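Long-range contacts in 6-phosphogluconate dehydrogenase, NAD-binding (Mycolicibacterium smegmatis MC2 155, PDB 6SMT), which reduces imines with S-enantioselectivity and binds NADPH, which probably serves as the hydride donor: residues S67-V72 and G93-G98; Q23-A28 and D131-R136; A143-L148 and E167-A172; D232-A237 and E284-A289. One frame throughout, in Å; residues are numbered along the deposited sequence.

Contact 1. Residues S67-V72 and G93-G98; sequences SDLALV and GRTVIG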
loop_
_atom_site.group_PDB
_atom_site.type_symbol
_atom_site.label_atom_id
_atom_site.label_comp_id
_atom_site.label_asym_id
_atom_site.label_seq_id
_atom_site.Cartn_x
_atom_site.Cartn_y
_atom_site.Cartn_z
ATOM N N SER B 67 11.326 -36.472 -13.357
ATOM C CA SER B 67 11.677 -36.007 -12.023
ATOM C C SER B 67 10.784 -36.520 -10.894
ATOM O O SER B 67 9.630 -36.851 -11.115
ATOM C CB SER B 67 11.668 -34.470 -11.987
ATOM O OG SER B 67 12.438 -33.885 -13.049
ATOM N N ASP B 68 11.284 -36.431 -9.700
ATOM C CA ASP B 68 10.491 -36.813 -8.506
ATOM C C ASP B 68 9.511 -35.703 -8.133
ATOM O O ASP B 68 8.460 -36.029 -7.565
ATOM C CB ASP B 68 11.399 -37.087 -7.328
ATOM C CG ASP B 68 12.295 -38.307 -7.528
ATOM O OD1 ASP B 68 11.888 -39.186 -8.289
ATOM O OD2 ASP B 68 13.302 -38.344 -6.857
ATOM N N LEU B 69 9.761 -34.478 -8.563
ATOM C CA LEU B 69 9.025 -33.259 -8.135
ATOM C C LEU B 69 8.806 -32.405 -9.331
ATOM O O LEU B 69 9.782 -32.115 -10.030
ATOM C CB LEU B 69 9.866 -32.534 -7.087
ATOM C CG LEU B 69 9.304 -31.234 -6.555
ATOM C CD1 LEU B 69 8.019 -31.496 -5.781
ATOM C CD2 LEU B 69 10.282 -30.537 -5.633
ATOM N N ALA B 70 7.584 -31.965 -9.570
ATOM C CA ALA B 70 7.201 -31.106 -10.679
ATOM C C ALA B 70 6.562 -29.805 -10.145
ATOM O O ALA B 70 5.660 -29.926 -9.322
ATOM C CB ALA B 70 6.265 -31.733 -11.655
ATOM N N LEU B 71 7.099 -28.660 -10.542
ATOM C CA LEU B 71 6.533 -27.353 -10.182
ATOM C C LEU B 71 5.785 -26.813 -11.374
ATOM O O LEU B 71 6.382 -26.786 -12.504
ATOM C CB LEU B 71 7.644 -26.373 -9.795
ATOM C CG LEU B 71 8.645 -26.897 -8.797
ATOM C CD1 LEU B 71 9.661 -25.801 -8.454
ATOM C CD2 LEU B 71 8.016 -27.433 -7.543
ATOM N N VAL B 72 4.532 -26.391 -11.237
ATOM C CA VAL B 72 3.733 -25.853 -12.342
ATOM C C VAL B 72 3.486 -24.354 -12.129
ATOM O O VAL B 72 2.805 -23.977 -11.191
ATOM C CB VAL B 72 2.434 -26.622 -12.558
ATOM C CG1 VAL B 72 1.812 -26.154 -13.832
ATOM C CG2 VAL B 72 2.629 -28.146 -12.516
ATOM N N GLY B 93 2.935 -41.630 -8.626
ATOM C CA GLY B 93 4.092 -41.884 -7.756
ATOM C C GLY B 93 5.042 -40.685 -7.633
ATOM O O GLY B 93 6.096 -40.841 -7.043
ATOM N N ARG B 94 4.639 -39.532 -8.159
ATOM C CA ARG B 94 5.488 -38.337 -8.071
ATOM C C ARG B 94 4.717 -37.257 -7.323
ATOM O O ARG B 94 3.577 -37.416 -6.995
ATOM C CB ARG B 94 5.803 -37.874 -9.485
ATOM C CG ARG B 94 6.627 -38.894 -10.288
ATOM C CD ARG B 94 6.896 -38.516 -11.724
ATOM N NE ARG B 94 7.330 -39.708 -12.465
ATOM C CZ ARG B 94 8.532 -40.187 -12.451
ATOM N NH1 ARG B 94 9.517 -39.470 -11.938
ATOM N NH2 ARG B 94 8.800 -41.336 -13.084
ATOM N N THR B 95 5.383 -36.143 -7.080
ATOM C CA THR B 95 4.782 -34.981 -6.380
ATOM C C THR B 95 4.671 -33.835 -7.343
ATOM O O THR B 95 5.641 -33.498 -8.026
ATOM C CB THR B 95 5.663 -34.538 -5.203
ATOM O OG1 THR B 95 5.690 -35.651 -4.291
ATOM C CG2 THR B 95 5.052 -33.342 -4.472
ATOM N N VAL B 96 3.506 -33.195 -7.411
ATOM C CA VAL B 96 3.284 -32.002 -8.249
ATOM C C VAL B 96 3.016 -30.868 -7.264
ATOM O O VAL B 96 2.242 -31.042 -6.296
ATOM C CB VAL B 96 2.046 -32.176 -9.133
ATOM C CG1 VAL B 96 1.680 -30.890 -9.827
ATOM C CG2 VAL B 96 2.302 -33.305 -10.136
ATOM N N ILE B 97 3.667 -29.721 -7.460
ATOM C CA ILE B 97 3.370 -28.518 -6.664
ATOM C C ILE B 97 2.854 -27.471 -7.620
ATOM O O ILE B 97 3.568 -27.009 -8.531
ATOM C CB ILE B 97 4.584 -28.024 -5.872
ATOM C CG1 ILE B 97 5.085 -29.149 -4.971
ATOM C CG2 ILE B 97 4.237 -26.773 -5.110
ATOM C CD1 ILE B 97 6.261 -28.742 -4.078
ATOM N N GLY B 98 1.645 -26.989 -7.376
ATOM C CA GLY B 98 1.076 -25.891 -8.133
ATOM C C GLY B 98 1.652 -24.612 -7.584
ATOM O O GLY B 98 1.605 -24.410 -6.374
HETATM O O HOH W 1 8.054 -37.321 -5.335
HETATM O O HOH W 2 9.102 -40.194 -7.831
HETATM O O HOH W 3 12.552 -39.641 -11.366
#
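L69 and L71 lie on the same face of the sheet as T95 and I97 of the neighbouring parallel strand. L69 has its CG anti to the backbone N (chi1 178°). This swings CD1 toward the other strand, where it meets T95 CG2 and lies 3.7 Å from I97 CD1. L69 crosses both side chains at a slant. L71 behaves differently: it runs alongside I97, pointing the same way, with CD2 3.9 Å from I97 CB. On the other face V72 CG2 meets V96 CG1 at 4.0 Å, and these two valines also cross. The backbones are joined by alternating bonds, among them I97 N to A70 O at 2.7 Å and V72 N to I97 O at 2.9 Å. The start of the pair is polar. The R94 chain is extended from CG to NE and carries NH1 to S67 O, to which NH1 donates a hydrogen bond of 2.7 Å. The oxygen lies close to the guanidinium plane, but NH1 sits above the plane of the S67 carbonyl. D68 OD1 is 4.4 Å from R94 NH1 and well out of the guanidinium plane, so only charge attraction acts directly; a water links the two atoms. T95 OG1 is hydrogen-bonded to H152. The strands belong to one beta-alpha-beta unit of the Rossmann domain, joined through helix 77-87. That helix packs on V72 and V96. Helix 146-156 packs on the face that carries L69, T95 and I97, and strands 12-16 and 120-126 flank the pair.

Contact 2. Residues Q23-A28 and D131-R136; sequences QALSRA and DTIGTR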
loop_
_atom_site.group_PDB
_atom_site.type_symbol
_atom_site.label_atom_id
_atom_site.label_comp_id
_atom_site.label_asym_id
_atom_site.label_seq_id
_atom_site.Cartn_x
_atom_site.Cartn_y
_atom_site.Cartn_z
ATOM N N GLN B 23 11.246 -19.023 -15.308
ATOM C CA GLN B 23 12.713 -18.893 -15.589
ATOM C C GLN B 23 13.448 -18.659 -14.279
ATOM O O GLN B 23 14.528 -19.249 -14.080
ATOM C CB GLN B 23 12.989 -17.726 -16.520
ATOM C CG GLN B 23 12.291 -17.845 -17.849
ATOM C CD GLN B 23 13.037 -18.462 -18.973
ATOM O OE1 GLN B 23 14.287 -18.579 -18.910
ATOM N NE2 GLN B 23 12.294 -18.905 -19.989
ATOM N N ALA B 24 12.981 -17.784 -13.400
ATOM C CA ALA B 24 13.640 -17.503 -12.114
ATOM C C ALA B 24 13.715 -18.760 -11.247
ATOM O O ALA B 24 14.737 -19.052 -10.650
ATOM C CB ALA B 24 12.907 -16.363 -11.426
ATOM N N LEU B 25 12.616 -19.505 -11.166
ATOM C CA LEU B 25 12.606 -20.769 -10.392
ATOM C C LEU B 25 13.695 -21.694 -10.957
ATOM O O LEU B 25 14.438 -22.270 -10.195
ATOM C CB LEU B 25 11.234 -21.405 -10.426
ATOM C CG LEU B 25 10.089 -20.680 -9.720
ATOM C CD1 LEU B 25 8.779 -21.342 -10.066
ATOM C CD2 LEU B 25 10.270 -20.656 -8.226
ATOM N N SER B 26 13.659 -21.873 -12.270
ATOM C CA SER B 26 14.599 -22.805 -12.941
ATOM C C SER B 26 16.040 -22.377 -12.726
ATOM O O SER B 26 16.878 -23.240 -12.390
ATOM C CB SER B 26 14.288 -22.859 -14.402
ATOM O OG SER B 26 13.004 -23.361 -14.696
ATOM N N ARG B 27 16.333 -21.087 -12.812
ATOM C CA ARG B 27 17.714 -20.614 -12.548
ATOM C C ARG B 27 18.097 -20.893 -11.125
ATOM O O ARG B 27 19.229 -21.301 -10.838
ATOM C CB ARG B 27 17.884 -19.122 -12.814
ATOM C CG ARG B 27 17.833 -18.764 -14.287
ATOM C CD ARG B 27 18.246 -17.289 -14.470
ATOM N NE ARG B 27 17.491 -16.283 -13.707
ATOM C CZ ARG B 27 16.343 -15.721 -14.127
ATOM N NH1 ARG B 27 15.789 -16.119 -15.250
ATOM N NH2 ARG B 27 15.714 -14.898 -13.332
ATOM N N ALA B 28 17.220 -20.667 -10.162
ATOM C CA ALA B 28 17.598 -20.883 -8.758
ATOM C C ALA B 28 17.860 -22.375 -8.533
ATOM O O ALA B 28 18.794 -22.710 -7.720
ATOM C CB ALA B 28 16.506 -20.372 -7.834
ATOM N N ASP B 131 13.195 -11.136 -8.765
ATOM C CA ASP B 131 14.597 -10.812 -8.364
ATOM C C ASP B 131 14.925 -11.546 -7.047
ATOM O O ASP B 131 16.135 -11.915 -6.827
ATOM C CB ASP B 131 14.782 -9.283 -8.264
ATOM C CG ASP B 131 13.902 -8.673 -7.204
ATOM O OD1 ASP B 131 12.764 -8.327 -7.514
ATOM O OD2 ASP B 131 14.371 -8.553 -6.091
ATOM N N THR B 132 13.930 -11.811 -6.186
ATOM C CA THR B 132 14.100 -12.366 -4.832
ATOM C C THR B 132 14.384 -13.867 -4.893
ATOM O O THR B 132 14.756 -14.470 -3.881
ATOM C CB THR B 132 12.844 -12.129 -3.941
ATOM O OG1 THR B 132 11.696 -12.900 -4.450
ATOM C CG2 THR B 132 12.538 -10.680 -3.802
ATOM N N ILE B 133 13.969 -14.542 -5.927
ATOM C CA ILE B 133 13.952 -16.004 -5.953
ATOM C C ILE B 133 15.365 -16.540 -5.817
ATOM O O ILE B 133 16.319 -16.014 -6.481
ATOM C CB ILE B 133 13.267 -16.526 -7.220
ATOM C CG1 ILE B 133 11.838 -16.070 -7.309
ATOM C CG2 ILE B 133 13.368 -18.011 -7.421
ATOM C CD1 ILE B 133 10.941 -16.544 -6.261
ATOM N N GLY B 134 15.535 -17.519 -4.989
ATOM C CA GLY B 134 16.877 -18.078 -4.707
ATOM C C GLY B 134 17.581 -17.311 -3.615
ATOM O O GLY B 134 18.811 -17.537 -3.449
ATOM N N THR B 135 16.930 -16.411 -2.917
ATOM C CA THR B 135 17.463 -15.585 -1.800
ATOM C C THR B 135 16.562 -15.697 -0.583
ATOM O O THR B 135 15.334 -16.042 -0.684
ATOM C CB THR B 135 17.699 -14.117 -2.183
ATOM O OG1 THR B 135 16.480 -13.371 -2.059
ATOM C CG2 THR B 135 18.267 -13.927 -3.580
ATOM N N ARG B 136 17.062 -15.247 0.568
ATOM C CA ARG B 136 16.242 -15.164 1.778
ATOM C C ARG B 136 15.178 -14.075 1.710
ATOM O O ARG B 136 14.285 -14.080 2.554
ATOM C CB ARG B 136 17.168 -14.964 2.969
ATOM C CG ARG B 136 18.163 -16.106 3.131
ATOM C CD ARG B 136 17.592 -17.460 3.501
ATOM N NE ARG B 136 17.312 -18.210 2.304
ATOM C CZ ARG B 136 16.433 -19.211 2.234
ATOM N NH1 ARG B 136 15.796 -19.652 3.319
ATOM N NH2 ARG B 136 16.261 -19.780 1.067
#
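I133 packs against A24, L25 and A28 on helix 20-31, the helix that follows the glycine-rich turn of the Rossmann domain. It sits in a type II beta turn, T132 to T135, within the loop between strands 120-126 and 139-143. The tight part is centred on one methyl. I133 CG2 is anti to the backbone N, with CG1 taking the place beside that nitrogen (chi1 -61°). CG2 comes within 3.7 Å of A24 O, an oxygen already used by A28 N in the helix. The same methyl lies 3.9 Å from A28 CB. I133 CG2 also reaches L25 CD2 at 4.2 Å. A24 CB meets I133 CB at the same separation. The interface is apolar, and no hydrogen bond joins the two segments. Two alanines leave the helix surface low, and this lets the turn come close. The side chain of I133 also lies near M21, an NADPH-binding residue. The loop becomes solvent-exposed beyond I133. Here the turn is held by its own bonds: T135 OG1 donates to T132 O at 2.7 Å, and the backbone bond T135 N to T132 O is weak. R136 NH2 is hydrogen-bonded to D157 O. G134, with positive phi (86°), borders both parts: its CA rests 3.9 Å from A28 CB.

Contact 3. Residues A143-L148 and E167-A172; sequences AGPQAL and EDHGRA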
loop_
_atom_site.group_PDB
_atom_site.type_symbol
_atom_site.label_atom_id
_atom_site.label_comp_id
_atom_site.label_asym_id
_atom_site.label_seq_id
_atom_site.Cartn_x
_atom_site.Cartn_y
_atom_site.Cartn_z
ATOM N N ALA B 143 0.538 -25.459 1.130
ATOM C CA ALA B 143 -0.595 -26.147 1.787
ATOM C C ALA B 143 -0.764 -27.560 1.221
ATOM O O ALA B 143 -0.516 -27.806 0.039
ATOM C CB ALA B 143 -1.887 -25.369 1.657
ATOM N N GLY B 144 -1.191 -28.466 2.093
ATOM C CA GLY B 144 -1.347 -29.882 1.767
ATOM C C GLY B 144 -0.690 -30.729 2.837
ATOM O O GLY B 144 -0.376 -30.216 3.915
ATOM N N PRO B 145 -0.516 -32.023 2.575
ATOM C CA PRO B 145 -0.022 -32.873 3.674
ATOM C C PRO B 145 1.313 -32.426 4.238
ATOM O O PRO B 145 2.243 -32.242 3.487
ATOM C CB PRO B 145 0.081 -34.209 2.953
ATOM C CG PRO B 145 -0.978 -34.154 1.916
ATOM C CD PRO B 145 -0.949 -32.726 1.388
ATOM N N GLN B 146 1.410 -32.292 5.557
ATOM C CA GLN B 146 2.635 -31.818 6.232
ATOM C C GLN B 146 3.812 -32.693 5.905
ATOM O O GLN B 146 4.884 -32.184 5.560
ATOM C CB GLN B 146 2.480 -31.667 7.737
ATOM C CG GLN B 146 3.644 -30.891 8.339
ATOM C CD GLN B 146 3.436 -30.601 9.817
ATOM O OE1 GLN B 146 2.467 -31.096 10.429
ATOM N NE2 GLN B 146 4.362 -29.847 10.393
ATOM N N ALA B 147 3.627 -33.990 5.872
ATOM C CA ALA B 147 4.761 -34.885 5.610
ATOM C C ALA B 147 5.276 -34.711 4.213
ATOM O O ALA B 147 6.464 -34.931 3.983
ATOM C CB ALA B 147 4.279 -36.319 5.769
ATOM N N LEU B 148 4.401 -34.373 3.270
ATOM C CA LEU B 148 4.811 -34.207 1.859
ATOM C C LEU B 148 5.600 -32.909 1.742
ATOM O O LEU B 148 6.659 -32.854 1.052
ATOM C CB LEU B 148 3.546 -34.204 1.006
ATOM C CG LEU B 148 3.772 -34.019 -0.477
ATOM C CD1 LEU B 148 4.550 -35.208 -0.984
ATOM C CD2 LEU B 148 2.413 -33.924 -1.167
ATOM N N GLU B 167 -3.086 -28.167 6.293
ATOM C CA GLU B 167 -3.340 -29.370 5.565
ATOM C C GLU B 167 -4.355 -29.138 4.440
ATOM O O GLU B 167 -4.316 -29.871 3.423
ATOM C CB GLU B 167 -3.950 -30.445 6.501
ATOM C CG GLU B 167 -2.957 -31.010 7.510
ATOM C CD GLU B 167 -2.083 -32.088 6.885
ATOM O OE1 GLU B 167 -2.613 -32.832 6.028
ATOM O OE2 GLU B 167 -0.922 -32.239 7.298
ATOM N N ASP B 168 -5.236 -28.171 4.594
ATOM C CA ASP B 168 -6.230 -27.940 3.522
ATOM C C ASP B 168 -5.528 -27.425 2.266
ATOM O O ASP B 168 -4.890 -26.360 2.334
ATOM C CB ASP B 168 -7.266 -26.935 4.003
ATOM C CG ASP B 168 -8.157 -26.262 2.973
ATOM O OD1 ASP B 168 -8.293 -26.709 1.858
ATOM O OD2 ASP B 168 -8.695 -25.117 3.285
ATOM N N HIS B 169 -5.661 -28.112 1.145
ATOM C CA HIS B 169 -4.927 -27.786 -0.073
ATOM C C HIS B 169 -5.294 -26.383 -0.571
ATOM O O HIS B 169 -4.513 -25.893 -1.366
ATOM C CB HIS B 169 -5.197 -28.783 -1.177
ATOM C CG HIS B 169 -4.438 -30.062 -1.085
ATOM N ND1 HIS B 169 -5.037 -31.265 -0.773
ATOM C CD2 HIS B 169 -3.147 -30.306 -1.394
ATOM C CE1 HIS B 169 -4.064 -32.195 -0.877
ATOM N NE2 HIS B 169 -2.927 -31.631 -1.226
ATOM N N GLY B 170 -6.402 -25.778 -0.122
ATOM C CA GLY B 170 -6.763 -24.435 -0.517
ATOM C C GLY B 170 -6.151 -23.350 0.312
ATOM O O GLY B 170 -6.429 -22.196 0.022
ATOM N N ARG B 171 -5.464 -23.667 1.395
ATOM C CA ARG B 171 -5.185 -22.598 2.378
ATOM C C ARG B 171 -4.071 -21.672 1.916
ATOM O O ARG B 171 -4.149 -20.483 2.305
ATOM C CB ARG B 171 -4.954 -23.210 3.747
ATOM C CG ARG B 171 -5.093 -22.220 4.901
ATOM C CD ARG B 171 -5.154 -22.875 6.283
ATOM N NE ARG B 171 -5.713 -21.933 7.206
ATOM C CZ ARG B 171 -5.028 -21.241 8.095
ATOM N NH1 ARG B 171 -3.727 -21.390 8.254
ATOM N NH2 ARG B 171 -5.674 -20.344 8.833
ATOM N N ALA B 172 -3.065 -22.114 1.159
ATOM C CA ALA B 172 -2.073 -21.146 0.659
ATOM C C ALA B 172 -2.727 -20.155 -0.270
ATOM O O ALA B 172 -2.417 -18.965 -0.239
ATOM C CB ALA B 172 -0.931 -21.907 0.042
HETATM O O HOH W 4 -0.197 -31.989 9.907
#
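E167 reaches across to the first turn of helix 146-156 and holds its leading amide. Its CB points away from the 143-148 segment. The chain then bends at chi2 (-81°), which folds the carboxylate back over P145 and Q146. CD faces the P145-Q146 junction. OE1 rests 3.5 Å from P145 CA. OE2 accepts a hydrogen bond from Q146 N at 2.9 Å, with the donor 44° out of the carboxylate plane. E167 OE2 also accepts from a water, and that water donates to Q146 OE1 as well. P145 holds the N-cap position. A carboxylate at this end of the helix would probably interact favourably with the helix dipole. H169 packs on G144 and P145. G144 CA lies over one face of its ring, 4.0 Å from the centroid, a CH-pi contact. P145 CD approaches obliquely, 3.5 Å from H169 NE2. That nitrogen is hydrogen-bonded to Y121 O, which helps fix the ring. A143 CB is buried against the turn: it lies 3.2 Å from D168 O and 3.9 Å from A172 CB. D168 OD1 caps the turn by accepting from G170 N, while its OD2 forms a salt bridge with R108. R171 NH1 is hydrogen-bonded to V165 O and also forms a salt bridge with E206 of the second subunit. The arrangement is the junction where the Rossmann domain passes into the long helix 171-199, as in imine reductases and related beta-hydroxyacid dehydrogenases.

Contact 4. Residues D232-A237 and E284-A289; sequences DRHSDA and EISRIA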
loop_
_atom_site.group_PDB
_atom_site.type_symbol
_atom_site.label_atom_id
_atom_site.label_comp_id
_atom_site.label_asym_id
_atom_site.label_seq_id
_atom_site.Cartn_x
_atom_site.Cartn_y
_atom_site.Cartn_z
ATOM N N ASP B 232 -11.907 -5.662 18.537
ATOM C CA ASP B 232 -13.118 -4.849 18.350
ATOM C C ASP B 232 -12.971 -3.563 19.145
ATOM O O ASP B 232 -13.863 -3.220 19.906
ATOM C CB ASP B 232 -14.397 -5.575 18.809
ATOM C CG ASP B 232 -15.687 -4.952 18.277
ATOM O OD1 ASP B 232 -15.619 -4.198 17.291
ATOM O OD2 ASP B 232 -16.765 -5.203 18.892
ATOM N N ARG B 233 -11.850 -2.853 18.995
ATOM C CA ARG B 233 -11.490 -1.699 19.822
ATOM C C ARG B 233 -11.189 -0.551 18.840
ATOM O O ARG B 233 -10.064 -0.522 18.328
ATOM C CB ARG B 233 -10.283 -1.970 20.724
ATOM C CG ARG B 233 -9.990 -0.794 21.625
ATOM C CD ARG B 233 -8.716 -0.952 22.377
ATOM N NE ARG B 233 -7.538 -0.750 21.566
ATOM C CZ ARG B 233 -6.969 0.420 21.336
ATOM N NH1 ARG B 233 -7.413 1.579 21.885
ATOM N NH2 ARG B 233 -5.863 0.389 20.640
ATOM N N HIS B 234 -12.158 0.327 18.611
ATOM C CA HIS B 234 -12.044 1.421 17.623
ATOM C C HIS B 234 -12.055 2.781 18.301
ATOM O O HIS B 234 -12.106 3.778 17.589
ATOM C CB HIS B 234 -13.114 1.241 16.565
ATOM C CG HIS B 234 -13.056 -0.118 15.933
ATOM N ND1 HIS B 234 -12.105 -0.462 15.053
ATOM C CD2 HIS B 234 -13.800 -1.221 16.158
ATOM C CE1 HIS B 234 -12.297 -1.705 14.654
ATOM N NE2 HIS B 234 -13.324 -2.215 15.323
ATOM N N SER B 235 -12.014 2.835 19.618
ATOM C CA SER B 235 -12.032 4.097 20.363
ATOM C C SER B 235 -10.637 4.668 20.633
ATOM O O SER B 235 -9.636 4.095 20.210
ATOM C CB SER B 235 -12.766 3.823 21.697
ATOM O OG SER B 235 -12.222 2.635 22.277
ATOM N N ASP B 236 -10.560 5.844 21.277
ATOM C CA ASP B 236 -9.272 6.525 21.585
ATOM C C ASP B 236 -8.442 6.633 20.293
ATOM O O ASP B 236 -7.297 6.279 20.268
ATOM C CB ASP B 236 -8.504 5.811 22.679
ATOM C CG ASP B 236 -9.320 5.776 23.995
ATOM O OD1 ASP B 236 -9.798 6.840 24.389
ATOM O OD2 ASP B 236 -9.545 4.650 24.581
ATOM N N ALA B 237 -9.074 7.230 19.277
ATOM C CA ALA B 237 -8.449 7.373 17.957
ATOM C C ALA B 237 -7.313 8.374 17.963
ATOM O O ALA B 237 -7.482 9.432 18.601
ATOM C CB ALA B 237 -9.447 7.861 16.937
ATOM N N GLU B 284 -11.311 5.336 15.350
ATOM C CA GLU B 284 -10.107 5.094 14.542
ATOM C C GLU B 284 -10.500 4.537 13.175
ATOM O O GLU B 284 -11.497 3.814 12.996
ATOM C CB GLU B 284 -9.192 4.180 15.366
ATOM C CG GLU B 284 -7.811 3.964 14.769
ATOM C CD GLU B 284 -6.792 5.054 14.823
ATOM O OE1 GLU B 284 -7.026 6.022 15.488
ATOM O OE2 GLU B 284 -5.725 4.820 14.213
ATOM N N ILE B 285 -9.604 4.729 12.204
ATOM C CA ILE B 285 -9.801 4.272 10.830
ATOM C C ILE B 285 -9.865 2.768 10.727
ATOM O O ILE B 285 -10.342 2.249 9.700
ATOM C CB ILE B 285 -8.753 5.021 9.916
ATOM C CG1 ILE B 285 -7.344 4.902 10.422
ATOM C CG2 ILE B 285 -9.087 6.524 9.760
ATOM C CD1 ILE B 285 -6.815 3.542 10.224
ATOM N N SER B 286 -9.535 1.980 11.755
ATOM C CA SER B 286 -9.761 0.534 11.861
ATOM C C SER B 286 -11.232 0.139 11.706
ATOM O O SER B 286 -11.562 -0.936 11.281
ATOM C CB SER B 286 -9.207 0.036 13.170
ATOM O OG SER B 286 -9.771 0.792 14.248
ATOM N N ARG B 287 -12.161 1.035 11.967
ATOM C CA ARG B 287 -13.593 0.739 11.845
ATOM C C ARG B 287 -14.031 0.715 10.399
ATOM O O ARG B 287 -15.074 0.137 10.112
ATOM C CB ARG B 287 -14.344 1.869 12.544
ATOM C CG ARG B 287 -15.850 1.769 12.543
ATOM C CD ARG B 287 -16.380 0.690 13.384
ATOM N NE ARG B 287 -16.465 1.083 14.765
ATOM C CZ ARG B 287 -17.062 0.386 15.748
ATOM N NH1 ARG B 287 -17.517 -0.845 15.520
ATOM N NH2 ARG B 287 -17.107 0.924 16.962
ATOM N N ILE B 288 -13.347 1.381 9.475
ATOM C CA ILE B 288 -13.898 1.654 8.105
ATOM C C ILE B 288 -14.256 0.342 7.417
ATOM O O ILE B 288 -15.289 0.277 6.697
ATOM C CB ILE B 288 -12.929 2.521 7.296
ATOM C CG1 ILE B 288 -12.841 3.943 7.866
ATOM C CG2 ILE B 288 -13.346 2.588 5.804
ATOM C CD1 ILE B 288 -11.584 4.699 7.376
ATOM N N ALA B 289 -13.364 -0.628 7.441
ATOM C CA ALA B 289 -13.520 -1.839 6.628
ATOM C C ALA B 289 -14.803 -2.590 7.012
ATOM O O ALA B 289 -15.326 -3.340 6.140
ATOM C CB ALA B 289 -12.304 -2.687 6.782
HETATM O O HOH W 5 -16.484 -1.575 19.055
HETATM O O HOH W 6 -18.418 -2.568 17.637
#
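H234 is held at two points by the 284-289 segment. Its O accepts from E284 N at 2.8 Å, an N-H...O angle of 162°. Its ND1 shares a hydrogen bond with S286 OG, also 2.8 Å, which lies near the plane of the ring. Both bonds involve buried residues. R287 comes next. Its chain bends at chi2 and chi3 and brings the guanidinium face against the imidazole, with H234 CD2 over its centre and 3.7 Å from R287 CZ. The side chains cross at about a right angle. The two planes are 34° apart, so they are not stacked flat. R287 NE forms a salt bridge with D283. R287 NH1 donates to a water at 2.9 Å, which may in turn donate to D232 OD1; the direct gap between NH1 and OD1 is 4.2 Å. Further along, A237 CB packs 3.4 Å from E284 OE1. That oxygen also accepts from S238 N and A239 N, so E284 braces the chain leading to S238, an NADPH-binding residue. The positive R287 beside H234 would probably disfavour a second positive charge on the imidazole, while D283, and more weakly D232, would partly offset the arginine's charge.

Overall arrangement
Contacts 1, 2 and 3 belong wholly or partly to the Rossmann domain, while contact 4 lies in the C-terminal helical domain. Contacts 1 and 3 touch directly: T95 OG1 meets L148 CD1 at 3.5 Å. Contacts 1 and 2 approach to about 5 Å between nearest atoms without touching. Contact 4 is remote, its centre about 45 Å from that of contact 1. Both domains lie near cofactor: L25 is about 7 Å from a bound NADPH, and E284 about 7 Å from another, side chain to ligand. The side chain of E284 is also about 4 Å from a bound 2-ethylhexanol, and that of I133 about 9 Å from another. Contacts 3 and 4 are about 34 Å apart between centres.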